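Local coordinates for AlyQ (PDB 5XNR), which probably degrades alginate by lytic cleavage, pairing a family 32 carbohydrate-binding module with a catalytic alginate lyase domain, at residues Q149-L154 against W183-D188; N159-T164 against S213-R218; A191-A196 against Y379-V384; Q240-L245 against T301-I306. All coordinates share one frame; numbering follows the deposited sequence.

How the contacts relate
The four contacts illustrate how a β-sandwich is sewn together from strands far apart in sequence. Contacts 3 and 4 are strand pairs in one antiparallel lyase-domain sheet, and contact 1 packs a turn on its edge strand 183-185, followed across the sheet by 192-197, 379-392, 233-244 and 302-310. Centres of contacts 1 and 3 lie about 11 Å apart, those of 3 and 4 about 10 Å. Contact 2 belongs to the facing sheet, its centre about 14 Å from that of contact 3, and F194 bridges the two layers. Along the chain contacts 1 and 2 interleave, while contact 4 falls between the two halves of contact 3, so the C-terminal strand completes the sheet last.

Contact 1 of 4, residues Q149-L154 against W183-D188; sequences QIPSDL and WFVNED
P151 sits over the six-membered ring of W183, joining a short 3-10 turn, residues 151-154, to the edge strand 183-185 of the lyase β-sandwich. The indole can be followed outward from CB. CG is anti to the backbone N (chi1 -171°), which carries the ring to P151; CG itself also meets I163 CD1 of the facing sheet. Beyond it CD2 lies 3.6 Å from P151 CB, and the same methylene comes to 3.3 Å from both CE2 and CZ2. P151 CB lies 3.4 Å from the centroid of the six-membered ring, 18° off the ring normal, a CH-pi contact over the face. CH2 still reaches it, while F194 meets the indole from the neighbouring strand. Shortening W183 to an alanine is likely to cost P151 this aromatic surface and open a gap between turn and sheet. V185 puts CG2 against the backbone just ahead of the turn, 3.3 Å from I150 C, and L154 CD1 touches that methyl as well. The turn holds its own shape: D153 OD2 takes the Q149 N-H on its anti lone pair at 3.0 Å and I150 N at 3.2 Å, the latter from above the carboxylate plane.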
loop_
_atom_site.group_PDB
_atom_site.type_symbol
_atom_site.label_atom_id
_atom_site.label_comp_id
_atom_site.label_asym_id
_atom_site.label_seq_id
_atom_site.Cartn_x
_atom_site.Cartn_y
_atom_site.Cartn_z
ATOM N N GLN A 149 7.994 13.038 -8.256
ATOM C CA GLN A 149 9.454 12.981 -8.097
ATOM C C GLN A 149 9.825 13.449 -6.689
ATOM O O GLN A 149 10.689 12.860 -6.061
ATOM C CB GLN A 149 10.190 13.828 -9.155
ATOM C CG GLN A 149 10.614 13.053 -10.407
ATOM C CD GLN A 149 11.382 11.766 -10.141
ATOM O OE1 GLN A 149 12.063 11.597 -9.120
ATOM N NE2 GLN A 149 11.289 10.825 -11.075
ATOM N N ILE A 150 9.207 14.529 -6.231
ATOM C CA ILE A 150 9.490 15.073 -4.890
ATOM C C ILE A 150 8.189 15.158 -4.074
ATOM O O ILE A 150 7.086 15.234 -4.618
ATOM C CB ILE A 150 10.222 16.432 -4.965
ATOM C CG1 ILE A 150 9.401 17.529 -5.651
ATOM C CG2 ILE A 150 11.600 16.285 -5.604
ATOM C CD1 ILE A 150 10.089 18.906 -5.658
ATOM N N PRO A 151 8.301 15.150 -2.742
ATOM C CA PRO A 151 7.066 15.095 -1.955
ATOM C C PRO A 151 6.082 16.242 -2.255
ATOM O O PRO A 151 4.859 15.999 -2.264
ATOM C CB PRO A 151 7.543 15.173 -0.505
ATOM C CG PRO A 151 8.982 14.721 -0.579
ATOM C CD PRO A 151 9.474 15.306 -1.882
ATOM N N SER A 152 6.579 17.459 -2.521
ATOM C CA SER A 152 5.676 18.594 -2.826
ATOM C C SER A 152 4.795 18.295 -4.049
ATOM O O SER A 152 3.793 18.947 -4.244
ATOM C CB SER A 152 6.436 19.900 -2.995
ATOM O OG SER A 152 7.042 20.014 -4.271
ATOM N N ASP A 153 5.145 17.325 -4.878
ATOM C CA ASP A 153 4.368 17.048 -6.093
ATOM C C ASP A 153 3.004 16.450 -5.742
ATOM O O ASP A 153 2.053 16.658 -6.475
ATOM C CB ASP A 153 5.092 16.081 -7.027
ATOM C CG ASP A 153 6.291 16.693 -7.726
ATOM O OD1 ASP A 153 6.366 17.933 -7.817
ATOM O OD2 ASP A 153 7.129 15.916 -8.184
ATOM N N LEU A 154 2.945 15.750 -4.615
ATOM C CA LEU A 154 1.745 15.060 -4.106
ATOM C C LEU A 154 0.832 15.996 -3.309
ATOM O O LEU A 154 -0.214 15.548 -2.800
ATOM C CB LEU A 154 2.222 13.909 -3.214
ATOM C CG LEU A 154 2.937 12.806 -3.993
ATOM C CD1 LEU A 154 4.065 12.206 -3.191
ATOM C CD2 LEU A 154 1.944 11.745 -4.467
ATOM N N TRP A 183 11.082 12.274 4.881
ATOM C CA TRP A 183 9.961 12.657 4.005
ATOM C C TRP A 183 10.380 12.449 2.550
ATOM O O TRP A 183 11.165 13.259 2.034
ATOM C CB TRP A 183 9.614 14.130 4.244
ATOM C CG TRP A 183 8.361 14.635 3.595
ATOM C CD1 TRP A 183 7.134 14.033 3.563
ATOM C CD2 TRP A 183 8.185 15.919 2.981
ATOM N NE1 TRP A 183 6.217 14.843 2.949
ATOM C CE2 TRP A 183 6.834 16.009 2.585
ATOM C CE3 TRP A 183 9.038 16.997 2.719
ATOM C CZ2 TRP A 183 6.326 17.127 1.925
ATOM C CZ3 TRP A 183 8.536 18.102 2.060
ATOM C CH2 TRP A 183 7.193 18.169 1.685
ATOM N N PHE A 184 9.863 11.407 1.903
ATOM C CA PHE A 184 10.251 11.092 0.540
ATOM C C PHE A 184 9.117 10.406 -0.211
ATOM O O PHE A 184 8.222 9.868 0.380
ATOM C CB PHE A 184 11.461 10.154 0.529
ATOM C CG PHE A 184 11.309 8.935 1.400
ATOM C CD1 PHE A 184 11.537 9.011 2.762
ATOM C CD2 PHE A 184 10.913 7.724 0.858
ATOM C CE1 PHE A 184 11.407 7.893 3.572
ATOM C CE2 PHE A 184 10.780 6.598 1.664
ATOM C CZ PHE A 184 11.033 6.684 3.022
ATOM N N VAL A 185 9.241 10.392 -1.528
ATOM C CA VAL A 185 8.276 9.742 -2.414
ATOM C C VAL A 185 8.546 8.232 -2.444
ATOM O O VAL A 185 9.683 7.797 -2.561
ATOM C CB VAL A 185 8.319 10.359 -3.827
ATOM C CG1 VAL A 185 7.408 9.614 -4.795
ATOM C CG2 VAL A 185 7.975 11.847 -3.807
ATOM N N ASN A 186 7.498 7.434 -2.384
ATOM C CA ASN A 186 7.668 5.966 -2.394
ATOM C C ASN A 186 8.134 5.520 -3.791
ATOM O O ASN A 186 8.325 6.338 -4.698
ATOM C CB ASN A 186 6.380 5.239 -1.983
ATOM C CG ASN A 186 5.220 5.526 -2.912
ATOM O OD1 ASN A 186 5.269 6.493 -3.679
ATOM N ND2 ASN A 186 4.173 4.719 -2.840
ATOM N N GLU A 187 8.297 4.213 -3.954
ATOM C CA GLU A 187 8.757 3.608 -5.214
ATOM C C GLU A 187 7.792 3.929 -6.364
ATOM O O GLU A 187 8.224 4.326 -7.450
ATOM C CB GLU A 187 8.821 2.085 -5.085
ATOM C CG GLU A 187 9.958 1.586 -4.215
ATOM C CD GLU A 187 10.457 0.208 -4.617
ATOM O OE1 GLU A 187 10.954 0.070 -5.758
ATOM O OE2 GLU A 187 10.334 -0.726 -3.792
ATOM N N ASP A 188 6.499 3.742 -6.112
ATOM C CA ASP A 188 5.491 3.778 -7.160
ATOM C C ASP A 188 5.136 5.235 -7.474
ATOM O O ASP A 188 4.273 5.498 -8.307
ATOM C CB ASP A 188 4.241 2.983 -6.766
ATOM C CG ASP A 188 4.429 1.485 -6.594
ATOM O OD1 ASP A 188 5.516 0.999 -6.863
ATOM O OD2 ASP A 188 3.469 0.814 -6.197
#

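Contact 2 of 4, residues N159-T164 against S213-R218; sequences NQWKIT and SELRER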
loop_
_atom_site.group_PDB
_atom_site.type_symbol
_atom_site.label_atom_id
_atom_site.label_comp_id
_atom_site.label_asym_id
_atom_site.label_seq_id
_atom_site.Cartn_x
_atom_site.Cartn_y
_atom_site.Cartn_z
ATOM N N ASN A 159 2.231 25.330 -0.087
ATOM C CA ASN A 159 2.334 26.448 0.840
ATOM C C ASN A 159 1.585 26.169 2.161
ATOM O O ASN A 159 1.975 26.714 3.216
ATOM C CB ASN A 159 1.737 27.720 0.229
ATOM C CG ASN A 159 2.491 28.223 -0.987
ATOM O OD1 ASN A 159 3.718 28.222 -1.001
ATOM N ND2 ASN A 159 1.768 28.683 -1.994
ATOM N N GLN A 160 0.542 25.316 2.108
ATOM C CA GLN A 160 -0.521 25.210 3.146
ATOM C C GLN A 160 -0.057 24.333 4.321
ATOM O O GLN A 160 -0.799 24.131 5.253
ATOM C CB GLN A 160 -1.813 24.680 2.506
ATOM C CG GLN A 160 -3.015 24.587 3.430
ATOM C CD GLN A 160 -4.358 24.456 2.748
ATOM O OE1 GLN A 160 -4.479 24.075 1.590
ATOM N NE2 GLN A 160 -5.410 24.732 3.494
ATOM N N TRP A 161 1.173 23.840 4.300
ATOM C CA TRP A 161 1.703 23.042 5.397
ATOM C C TRP A 161 3.164 23.430 5.669
ATOM O O TRP A 161 3.862 24.015 4.821
ATOM C CB TRP A 161 1.569 21.551 5.064
ATOM C CG TRP A 161 0.172 21.159 4.703
ATOM C CD1 TRP A 161 -0.411 21.195 3.466
ATOM C CD2 TRP A 161 -0.855 20.737 5.609
ATOM N NE1 TRP A 161 -1.717 20.796 3.535
ATOM C CE2 TRP A 161 -2.015 20.505 4.839
ATOM C CE3 TRP A 161 -0.899 20.524 6.984
ATOM C CZ2 TRP A 161 -3.202 20.067 5.408
ATOM C CZ3 TRP A 161 -2.072 20.083 7.544
ATOM C CH2 TRP A 161 -3.207 19.869 6.768
ATOM N N LYS A 162 3.580 23.117 6.884
ATOM C CA LYS A 162 4.977 23.036 7.279
ATOM C C LYS A 162 5.209 21.644 7.855
ATOM O O LYS A 162 4.279 21.030 8.352
ATOM C CB LYS A 162 5.329 24.073 8.347
ATOM C CG LYS A 162 4.698 23.816 9.710
ATOM C CD LYS A 162 4.955 24.899 10.729
ATOM C CE LYS A 162 5.826 24.458 11.879
ATOM N NZ LYS A 162 5.663 25.389 13.018
ATOM N N ILE A 163 6.451 21.186 7.814
ATOM C CA ILE A 163 6.813 19.892 8.366
ATOM C C ILE A 163 7.718 20.074 9.595
ATOM O O ILE A 163 8.501 21.042 9.703
ATOM C CB ILE A 163 7.488 19.022 7.297
ATOM C CG1 ILE A 163 7.405 17.543 7.661
ATOM C CG2 ILE A 163 8.931 19.451 7.038
ATOM C CD1 ILE A 163 7.591 16.622 6.471
ATOM N N THR A 164 7.561 19.128 10.528
ATOM C CA THR A 164 8.437 18.974 11.659
ATOM C C THR A 164 9.088 17.593 11.564
ATOM O O THR A 164 8.419 16.594 11.406
ATOM C CB THR A 164 7.696 19.176 12.987
ATOM O OG1 THR A 164 7.180 20.508 13.038
ATOM C CG2 THR A 164 8.589 18.972 14.191
ATOM N N SER A 213 7.530 12.839 12.127
ATOM C CA SER A 213 7.666 13.452 10.828
ATOM C C SER A 213 6.265 13.788 10.303
ATOM O O SER A 213 5.588 12.910 9.807
ATOM C CB SER A 213 8.419 12.566 9.882
ATOM O OG SER A 213 8.562 13.203 8.620
ATOM N N GLU A 214 5.817 15.037 10.427
ATOM C CA GLU A 214 4.380 15.325 10.188
ATOM C C GLU A 214 4.126 16.794 9.817
ATOM O O GLU A 214 4.873 17.690 10.215
ATOM C CB GLU A 214 3.588 14.892 11.432
ATOM C CG GLU A 214 3.531 15.900 12.558
ATOM C CD GLU A 214 2.620 15.516 13.723
ATOM O OE1 GLU A 214 1.576 14.823 13.508
ATOM O OE2 GLU A 214 2.948 15.925 14.846
ATOM N N LEU A 215 3.030 17.019 9.096
ATOM C CA LEU A 215 2.628 18.362 8.589
ATOM C C LEU A 215 1.743 19.093 9.604
ATOM O O LEU A 215 0.889 18.485 10.193
ATOM C CB LEU A 215 1.851 18.206 7.282
ATOM C CG LEU A 215 2.604 17.521 6.143
ATOM C CD1 LEU A 215 1.683 17.280 4.945
ATOM C CD2 LEU A 215 3.826 18.340 5.733
ATOM N N ARG A 216 1.960 20.395 9.794
ATOM C CA ARG A 216 1.047 21.217 10.569
ATOM C C ARG A 216 0.356 22.210 9.611
ATOM O O ARG A 216 0.985 22.890 8.792
ATOM C CB ARG A 216 1.818 21.898 11.706
ATOM C CG ARG A 216 0.955 22.652 12.714
ATOM C CD ARG A 216 1.123 24.166 12.692
ATOM N NE ARG A 216 0.604 24.884 13.865
ATOM C CZ ARG A 216 -0.520 25.604 13.893
ATOM N NH1 ARG A 216 -1.359 25.653 12.862
ATOM N NH2 ARG A 216 -0.795 26.291 14.977
ATOM N N GLU A 217 -0.953 22.287 9.702
ATOM C CA GLU A 217 -1.735 23.181 8.837
ATOM C C GLU A 217 -1.217 24.625 8.928
ATOM O O GLU A 217 -0.810 25.080 9.988
ATOM C CB GLU A 217 -3.200 23.117 9.246
ATOM C CG GLU A 217 -4.122 23.675 8.199
ATOM C CD GLU A 217 -5.600 23.524 8.518
ATOM O OE1 GLU A 217 -5.955 22.935 9.584
ATOM O OE2 GLU A 217 -6.388 23.995 7.683
ATOM N N ARG A 218 -1.239 25.306 7.789
ATOM C CA ARG A 218 -0.871 26.705 7.667
ATOM C C ARG A 218 -1.944 27.457 6.875
ATOM O O ARG A 218 -2.807 26.824 6.252
ATOM C CB ARG A 218 0.434 26.858 6.884
ATOM C CG ARG A 218 1.642 26.240 7.562
ATOM C CD ARG A 218 2.829 27.166 7.426
ATOM N NE ARG A 218 2.985 28.088 8.533
ATOM C CZ ARG A 218 3.963 28.969 8.636
ATOM N NH1 ARG A 218 4.272 29.452 9.825
ATOM N NH2 ARG A 218 4.638 29.338 7.566
HETATM O O HOH W 1 -5.348 25.827 6.001
#
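W161 lays its indole across the paired strand, its CE3 atom 3.6 Å from L215 CB and 3.2 Å from E217 N. L215 CD1 lies over one face near the rim, and E217 CG over the opposite face, so the ring is held from both sides, with M155 and Y387 meeting it from elsewhere in the domain. The torsion that turns CG anti to the carbonyl carbon (chi1 -54°) carries the ring over the backbone of E217. Strands 161-164 and 213-217 form an antiparallel pair in one sheet of the β-sandwich, and the SELR sequence of the second matches the conserved R(S/T)ELR motif of this lyase family, whose strand probably lines the substrate groove. K162 and R216 exchange two backbone bonds, the R216 N to K162 O one being 2.8 Å long. T164 and E214 form the next such pair. Between them I163 CB packs on L215 CD2 at 4.0 Å, on the side turned to F194. Where the ladder frays, R218 N still reaches Q160 O at 2.8 Å, but from above the carbonyl plane. A water then joins Q160 NE2, which donates to it, to E217 OE2 and R218 O, which accept from it; E217 OE2 is also bonded to H391.

Contact 3 of 4, residues A191-A196 against Y379-V384; sequences AMVFRA and YGEVVV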
loop_
_atom_site.group_PDB
_atom_site.type_symbol
_atom_site.label_atom_id
_atom_site.label_comp_id
_atom_site.label_asym_id
_atom_site.label_seq_id
_atom_site.Cartn_x
_atom_site.Cartn_y
_atom_site.Cartn_z
ATOM N N ALA A 191 2.878 8.371 -3.576
ATOM C CA ALA A 191 2.600 8.705 -2.172
ATOM C C ALA A 191 3.830 9.342 -1.522
ATOM O O ALA A 191 4.913 9.233 -2.047
ATOM C CB ALA A 191 2.181 7.475 -1.419
ATOM N N MET A 192 3.629 10.037 -0.408
ATOM C CA MET A 192 4.739 10.587 0.387
ATOM C C MET A 192 4.844 9.772 1.671
ATOM O O MET A 192 3.831 9.297 2.200
ATOM C CB MET A 192 4.576 12.065 0.750
ATOM C CG MET A 192 3.154 12.579 0.706
ATOM S SD MET A 192 3.014 14.305 1.256
ATOM C CE MET A 192 1.256 14.298 1.602
ATOM N N VAL A 193 6.084 9.612 2.128
ATOM C CA VAL A 193 6.377 8.728 3.222
ATOM C C VAL A 193 6.954 9.569 4.356
ATOM O O VAL A 193 7.923 10.276 4.176
ATOM C CB VAL A 193 7.366 7.630 2.807
ATOM C CG1 VAL A 193 7.517 6.601 3.897
ATOM C CG2 VAL A 193 6.968 6.973 1.503
ATOM N N PHE A 194 6.320 9.455 5.508
ATOM C CA PHE A 194 6.763 10.070 6.700
ATOM C C PHE A 194 7.384 8.998 7.609
ATOM O O PHE A 194 6.659 8.226 8.239
ATOM C CB PHE A 194 5.563 10.730 7.379
ATOM C CG PHE A 194 4.872 11.813 6.593
ATOM C CD1 PHE A 194 3.867 11.505 5.697
ATOM C CD2 PHE A 194 5.198 13.144 6.783
ATOM C CE1 PHE A 194 3.199 12.508 5.006
ATOM C CE2 PHE A 194 4.538 14.147 6.088
ATOM C CZ PHE A 194 3.534 13.828 5.201
ATOM N N ARG A 195 8.718 8.988 7.694
ATOM C CA ARG A 195 9.478 8.004 8.452
ATOM C C ARG A 195 10.090 8.645 9.708
ATOM O O ARG A 195 10.829 9.617 9.621
ATOM C CB ARG A 195 10.625 7.422 7.616
ATOM C CG ARG A 195 11.468 6.431 8.410
ATOM C CD ARG A 195 12.318 5.432 7.648
ATOM N NE ARG A 195 11.593 4.594 6.708
ATOM C CZ ARG A 195 12.179 3.664 5.966
ATOM N NH1 ARG A 195 13.372 3.204 6.302
ATOM N NH2 ARG A 195 11.582 3.214 4.883
ATOM N N ALA A 196 9.833 8.032 10.852
ATOM C CA ALA A 196 10.256 8.534 12.157
ATOM C C ALA A 196 11.060 7.440 12.872
ATOM O O ALA A 196 10.488 6.656 13.620
ATOM C CB ALA A 196 9.045 8.949 12.973
ATOM N N TYR A 379 11.415 2.117 13.626
ATOM C CA TYR A 379 10.854 3.390 13.183
ATOM C C TYR A 379 9.342 3.255 13.022
ATOM O O TYR A 379 8.839 2.146 12.786
ATOM C CB TYR A 379 11.491 3.838 11.860
ATOM C CG TYR A 379 11.299 2.922 10.670
ATOM C CD1 TYR A 379 10.154 2.960 9.899
ATOM C CD2 TYR A 379 12.285 2.035 10.292
ATOM C CE1 TYR A 379 9.989 2.145 8.790
ATOM C CE2 TYR A 379 12.139 1.204 9.195
ATOM C CZ TYR A 379 10.991 1.262 8.436
ATOM O OH TYR A 379 10.850 0.437 7.362
ATOM N N GLY A 380 8.637 4.382 13.137
ATOM C CA GLY A 380 7.239 4.443 12.718
ATOM C C GLY A 380 7.147 4.974 11.304
ATOM O O GLY A 380 7.980 5.766 10.898
ATOM N N GLU A 381 6.156 4.541 10.543
ATOM C CA GLU A 381 6.046 5.016 9.178
ATOM C C GLU A 381 4.582 5.046 8.707
ATOM O O GLU A 381 3.789 4.162 8.992
ATOM C CB GLU A 381 6.866 4.115 8.259
ATOM C CG GLU A 381 6.869 4.568 6.808
ATOM C CD GLU A 381 7.638 3.643 5.889
ATOM O OE1 GLU A 381 8.865 3.850 5.728
ATOM O OE2 GLU A 381 7.020 2.702 5.375
ATOM N N VAL A 382 4.292 6.071 7.910
ATOM C CA VAL A 382 2.963 6.385 7.375
ATOM C C VAL A 382 3.150 6.828 5.924
ATOM O O VAL A 382 3.967 7.699 5.635
ATOM C CB VAL A 382 2.234 7.464 8.211
ATOM C CG1 VAL A 382 0.929 7.930 7.586
ATOM C CG2 VAL A 382 1.956 6.973 9.616
ATOM N N VAL A 383 2.387 6.198 5.048
ATOM C CA VAL A 383 2.425 6.442 3.621
ATOM C C VAL A 383 1.098 7.104 3.244
ATOM O O VAL A 383 0.044 6.486 3.432
ATOM C CB VAL A 383 2.624 5.138 2.812
ATOM C CG1 VAL A 383 2.872 5.444 1.349
ATOM C CG2 VAL A 383 3.751 4.258 3.341
ATOM N N VAL A 384 1.174 8.311 2.681
ATOM C CA VAL A 384 -0.012 9.115 2.355
ATOM C C VAL A 384 -0.159 9.230 0.834
ATOM O O VAL A 384 0.669 9.839 0.173
ATOM C CB VAL A 384 0.055 10.514 2.990
ATOM C CG1 VAL A 384 -1.118 11.353 2.548
ATOM C CG2 VAL A 384 0.111 10.444 4.499
#
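R195 lies flat on the ring of Y379 while gripping E381, on one face of an antiparallel strand pair inside the lyase β-sandwich. The pairing itself is regular: strands 192-196 and 379-384 run at 169° to each other, and M192, F194 and A196 each exchange two backbone hydrogen bonds with V384, V382 and G380.

The charged and aromatic group comes next. The guanidinium and the phenol ring are 3° from parallel with centres 4.0 Å apart, a stacked cation-pi arrangement to which R195 CD adds a CH-pi contact over the same ring. A bend at chi3 (-56°) brings the guanidinium over the ring. E381 OE1 meets the group at its edge, somewhat out of its plane, and accepts from NE at 3.0 Å and from NH2 at 2.9 Å, so one oxygen carries both bonds of the salt bridge. The other oxygen, OE2, is bonded to T243 OG1 of the next strand. With a leucine in place of R195, E381 OE1 would probably lose its countercharge and Y379 the flat layer over its ring.

Apolar contacts fill the remainder. V193 CG1 rests against E381 CD at 3.6 Å, beside the salt bridge. On the opposite side of the sheet F194 offers CE1 to V384 CG2 at 3.7 Å, and its ring packs on S213 and L215 of the other sheet. M192 runs alongside V384, the two side chains pointing the same way. At the end of the pair A191 CB comes to 3.5 Å from V383 CG1.

Contact 4 of 4, residues Q240-L245 against T301-I306; sequences QAITQL and TVHEVI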
loop_
_atom_site.group_PDB
_atom_site.type_symbol
_atom_site.label_atom_id
_atom_site.label_comp_id
_atom_site.label_asym_id
_atom_site.label_seq_id
_atom_site.Cartn_x
_atom_site.Cartn_y
_atom_site.Cartn_z
ATOM N N GLN A 240 -4.157 6.820 3.261
ATOM C CA GLN A 240 -2.841 6.499 3.783
ATOM C C GLN A 240 -2.762 5.036 4.223
ATOM O O GLN A 240 -3.782 4.359 4.375
ATOM C CB GLN A 240 -2.565 7.353 5.013
ATOM C CG GLN A 240 -3.469 7.059 6.210
ATOM C CD GLN A 240 -3.285 8.080 7.313
ATOM O OE1 GLN A 240 -2.452 8.976 7.235
ATOM N NE2 GLN A 240 -4.092 7.970 8.345
ATOM N N ALA A 241 -1.542 4.573 4.452
ATOM C CA ALA A 241 -1.336 3.295 5.137
ATOM C C ALA A 241 -0.297 3.499 6.232
ATOM O O ALA A 241 0.663 4.251 6.064
ATOM C CB ALA A 241 -0.901 2.231 4.165
ATOM N N ILE A 242 -0.532 2.887 7.378
ATOM C CA ILE A 242 0.497 2.871 8.381
ATOM C C ILE A 242 1.302 1.615 8.105
ATOM O O ILE A 242 0.728 0.520 8.129
ATOM C CB ILE A 242 -0.077 2.879 9.806
ATOM C CG1 ILE A 242 -0.960 4.101 10.076
ATOM C CG2 ILE A 242 1.056 2.750 10.805
ATOM C CD1 ILE A 242 -1.892 3.934 11.270
ATOM N N THR A 243 2.586 1.792 7.829
ATOM C CA THR A 243 3.403 0.705 7.297
ATOM C C THR A 243 4.408 0.171 8.323
ATOM O O THR A 243 4.931 -0.921 8.132
ATOM C CB THR A 243 4.161 1.172 6.051
ATOM O OG1 THR A 243 4.725 2.451 6.342
ATOM C CG2 THR A 243 3.263 1.252 4.840
ATOM N N GLN A 244 4.724 0.903 9.376
ATOM C CA GLN A 244 5.702 0.375 10.346
ATOM C C GLN A 244 5.458 0.996 11.718
ATOM O O GLN A 244 5.071 2.148 11.794
ATOM C CB GLN A 244 7.133 0.670 9.892
ATOM C CG GLN A 244 8.219 -0.063 10.685
ATOM C CD GLN A 244 8.459 -1.465 10.178
ATOM O OE1 GLN A 244 7.635 -2.359 10.353
ATOM N NE2 GLN A 244 9.592 -1.666 9.533
ATOM N N LEU A 245 5.731 0.216 12.769
ATOM C CA LEU A 245 5.756 0.684 14.172
ATOM C C LEU A 245 7.093 0.311 14.829
ATOM O O LEU A 245 7.719 -0.684 14.446
ATOM C CB LEU A 245 4.612 0.017 14.935
ATOM C CG LEU A 245 3.243 0.150 14.277
ATOM C CD1 LEU A 245 2.347 -0.999 14.676
ATOM C CD2 LEU A 245 2.613 1.491 14.610
ATOM N N THR A 301 -2.078 -1.772 5.154
ATOM C CA THR A 301 -3.414 -1.733 4.605
ATOM C C THR A 301 -3.739 -0.260 4.336
ATOM O O THR A 301 -3.692 0.562 5.239
ATOM C CB THR A 301 -4.433 -2.446 5.514
ATOM O OG1 THR A 301 -3.991 -3.790 5.732
ATOM C CG2 THR A 301 -5.832 -2.478 4.931
ATOM N N VAL A 302 -4.028 0.042 3.078
ATOM C CA VAL A 302 -4.341 1.394 2.665
ATOM C C VAL A 302 -5.759 1.697 3.126
ATOM O O VAL A 302 -6.662 0.906 2.823
ATOM C CB VAL A 302 -4.244 1.560 1.145
ATOM C CG1 VAL A 302 -4.636 2.950 0.693
ATOM C CG2 VAL A 302 -2.860 1.212 0.650
ATOM N N HIS A 303 -5.932 2.792 3.868
ATOM C CA HIS A 303 -7.276 3.175 4.292
ATOM C C HIS A 303 -7.557 4.622 3.903
ATOM O O HIS A 303 -6.671 5.304 3.404
ATOM C CB HIS A 303 -7.494 2.961 5.783
ATOM C CG HIS A 303 -6.627 3.785 6.672
ATOM N ND1 HIS A 303 -5.551 3.257 7.336
ATOM C CD2 HIS A 303 -6.706 5.076 7.060
ATOM C CE1 HIS A 303 -5.001 4.182 8.091
ATOM N NE2 HIS A 303 -5.688 5.306 7.942
ATOM N N GLU A 304 -8.812 5.025 4.117
ATOM C CA GLU A 304 -9.250 6.421 4.000
ATOM C C GLU A 304 -9.942 6.826 5.304
ATOM O O GLU A 304 -10.672 6.036 5.901
ATOM C CB GLU A 304 -10.228 6.616 2.840
ATOM C CG GLU A 304 -9.671 6.269 1.471
ATOM C CD GLU A 304 -10.744 6.259 0.406
ATOM O OE1 GLU A 304 -11.384 5.204 0.240
ATOM O OE2 GLU A 304 -10.965 7.332 -0.221
ATOM N N VAL A 305 -9.712 8.059 5.726
ATOM C CA VAL A 305 -10.272 8.577 6.966
ATOM C C VAL A 305 -10.704 10.024 6.733
ATOM O O VAL A 305 -10.036 10.746 6.015
ATOM C CB VAL A 305 -9.256 8.495 8.114
ATOM C CG1 VAL A 305 -7.976 9.239 7.789
ATOM C CG2 VAL A 305 -9.850 8.991 9.419
ATOM N N ILE A 306 -11.827 10.404 7.333
ATOM C CA ILE A 306 -12.279 11.796 7.413
ATOM C C ILE A 306 -12.573 12.155 8.875
ATOM O O ILE A 306 -13.261 11.411 9.570
ATOM C CB ILE A 306 -13.516 11.999 6.530
ATOM C CG1 ILE A 306 -13.166 11.810 5.054
ATOM C CG2 ILE A 306 -14.160 13.343 6.809
ATOM C CD1 ILE A 306 -14.362 11.575 4.169
#
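Q240 meets H303 through both backbone and side chain. Its N donates to H303 O at 2.9 Å, and its O accepts from H303 N at 2.7 Å, the latter bond nearly straight, so the two residues form a hydrogen-bonded antiparallel pair. That same oxygen also lies over one face of the imidazole, offset toward its rim. With CG set between backbone N and carbonyl carbon, the glutamine runs side by side with the histidine, and NE2 reaches H303 NE2 at 3.1 Å. The amide and ring planes stand 84° apart, the histidine nitrogen lying in the amide plane while the donor is tilted 26° from the ring plane.

A241 follows, its CB 3.4 Å from T301 O and 4.2 Å from V302 CG2. I242 brings CD1 to the edge of the imidazole, while its backbone N bonds to Y297 OH, the hydroxyl that also bonds T301 O. From here the strands, inclined at 127° between their short axes, separate: T243 and Q244 both face E381 in a classic β-bulge within the sheet of the lyase β-sandwich, and L245 packs on L273.

With the amide NE2 as donor, H303 NE2 would act as acceptor, which is consistent with a histidine carrying its proton on ND1 and held in rotation by the glutamine beside it.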